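Local coordinates for ATP-dependent RNA helicase HrpB (Escherichia coli, PDB 6EUD), which hydrolyses ATP to ADP and phosphate as a DExH-box NTPase of the DEAH/RHA helicase group that binds single-stranded RNA, at residues L7-V12 with T32-S37. Residues are numbered along the deposited sequence; the frame is centred on the assembly and turned at random.
Sequences LPVAAV and TGAGKS
Val9 meets Ala34 through one methyl. Its CG1 is anti to the backbone N (chi1 -177°), which leaves CG2 beside that N and directed at the turn of 32-37. CG2 of Val9 lies 3.6 Å from CB of Ala34 and only 3.1 Å from O of Ala34. The same CG2 of Val9 is 3.5 Å from N of Lys36 and 4.2 Å from CB of Lys36. Leu7 covers the same carbonyl from another part of the loop, with its CB 3.3 Å from Ala34 O. CG of Leu7 is anti to its own carbonyl carbon (chi1 -66°), and CD1 of Leu7 comes to 4.1 Å from CA of Gly35. Gly35 has a positive phi and no side chain, which lets this methyl lie close over its CA. Pro8 adds its CD to the carbon atoms around Ala34 O. No hydrogen bond crosses the contact.

Residues 32-37 belong to the P-loop (Walker A motif) between strand 26-29 and helix 40-45, and are predicted to bind ATP. The N-terminal loop 7-12 packs against the Ala34-Lys36 part of this turn. With an alanine in place of Leu7, CB could still touch Ala34 O, but the isobutyl end is gone, and a gap would probably open over CA of Gly35 where CD1 had lain. Lys36 leads away from loop 7-12, and its NZ forms a salt bridge with Glu127 of the DEFH box. Ser37 OG is hydrogen-bonded to Asp126, in the same box.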
loop_
_atom_site.group_PDB
_atom_site.type_symbol
_atom_site.label_atom_id
_atom_site.label_comp_id
_atom_site.label_asym_id
_atom_site.label_seq_id
_atom_site.Cartn_x
_atom_site.Cartn_y
_atom_site.Cartn_z
ATOM N N LEU A 7 -19.960 4.078 -37.311
ATOM C CA LEU A 7 -19.810 4.189 -35.860
ATOM C C LEU A 7 -19.353 5.588 -35.442
ATOM O O LEU A 7 -18.650 6.261 -36.198
ATOM C CB LEU A 7 -18.833 3.125 -35.356
ATOM C CG LEU A 7 -19.342 1.692 -35.533
ATOM C CD1 LEU A 7 -18.272 0.681 -35.149
ATOM C CD2 LEU A 7 -20.629 1.474 -34.730
ATOM N N PRO A 8 -19.776 6.035 -34.244
ATOM C CA PRO A 8 -19.534 7.405 -33.764
ATOM C C PRO A 8 -18.058 7.777 -33.690
ATOM O O PRO A 8 -17.720 8.964 -33.726
ATOM C CB PRO A 8 -20.152 7.399 -32.364
ATOM C CG PRO A 8 -21.187 6.335 -32.418
ATOM C CD PRO A 8 -20.621 5.272 -33.308
ATOM N N VAL A 9 -17.197 6.772 -33.582
ATOM C CA VAL A 9 -15.761 7.000 -33.553
ATOM C C VAL A 9 -15.275 7.503 -34.921
ATOM O O VAL A 9 -14.281 8.221 -35.010
ATOM C CB VAL A 9 -15.003 5.712 -33.138
ATOM C CG1 VAL A 9 -13.512 5.963 -33.045
ATOM C CG2 VAL A 9 -15.521 5.213 -31.807
ATOM N N ALA A 10 -15.989 7.142 -35.983
ATOM C CA ALA A 10 -15.652 7.632 -37.312
ATOM C C ALA A 10 -15.764 9.148 -37.358
ATOM O O ALA A 10 -14.924 9.825 -37.951
ATOM C CB ALA A 10 -16.551 7.006 -38.357
ATOM N N ALA A 11 -16.795 9.676 -36.703
ATOM C CA ALA A 11 -17.113 11.101 -36.779
ATOM C C ALA A 11 -16.119 11.965 -36.013
ATOM O O ALA A 11 -16.184 13.191 -36.069
ATOM C CB ALA A 11 -18.536 11.358 -36.267
ATOM N N VAL A 12 -15.196 11.325 -35.303
ATOM C CA VAL A 12 -14.254 12.053 -34.466
ATOM C C VAL A 12 -12.821 11.825 -34.978
ATOM O O VAL A 12 -11.882 12.503 -34.558
ATOM C CB VAL A 12 -14.412 11.632 -32.979
ATOM C CG1 VAL A 12 -13.872 10.228 -32.734
ATOM C CG2 VAL A 12 -13.766 12.640 -32.056
ATOM N N THR A 32 -17.915 2.677 -24.888
ATOM C CA THR A 32 -17.180 1.452 -25.190
ATOM C C THR A 32 -17.667 0.734 -26.457
ATOM O O THR A 32 -16.871 0.133 -27.183
ATOM C CB THR A 32 -17.231 0.479 -23.997
ATOM O OG1 THR A 32 -16.341 -0.621 -24.229
ATOM C CG2 THR A 32 -18.650 -0.031 -23.764
ATOM N N GLY A 33 -18.965 0.808 -26.734
ATOM C CA GLY A 33 -19.520 0.137 -27.892
ATOM C C GLY A 33 -19.428 0.986 -29.143
ATOM O O GLY A 33 -19.945 0.617 -30.197
ATOM N N ALA A 34 -18.766 2.134 -29.027
ATOM C CA ALA A 34 -18.660 3.071 -30.139
ATOM C C ALA A 34 -17.682 2.559 -31.192
ATOM O O ALA A 34 -17.666 3.048 -32.321
ATOM C CB ALA A 34 -18.240 4.450 -29.637
ATOM N N GLY A 35 -16.873 1.573 -30.820
ATOM C CA GLY A 35 -15.948 0.962 -31.756
ATOM C C GLY A 35 -14.540 1.511 -31.652
ATOM O O GLY A 35 -13.732 1.342 -32.567
ATOM N N LYS A 36 -14.236 2.170 -30.536
ATOM C CA LYS A 36 -12.913 2.762 -30.350
ATOM C C LYS A 36 -11.830 1.685 -30.343
ATOM O O LYS A 36 -10.679 1.949 -30.687
ATOM C CB LYS A 36 -12.857 3.579 -29.055
ATOM C CG LYS A 36 -13.166 2.784 -27.795
ATOM C CD LYS A 36 -12.984 3.632 -26.539
ATOM C CE LYS A 36 -13.475 2.899 -25.298
ATOM N NZ LYS A 36 -12.765 1.614 -25.121
ATOM N N SER A 37 -12.221 0.469 -29.971
ATOM C CA SER A 37 -11.314 -0.671 -29.897
ATOM C C SER A 37 -11.383 -1.543 -31.156
ATOM O O SER A 37 -10.359 -2.012 -31.670
ATOM C CB SER A 37 -11.644 -1.520 -28.664
ATOM O OG SER A 37 -11.887 -0.706 -27.531
#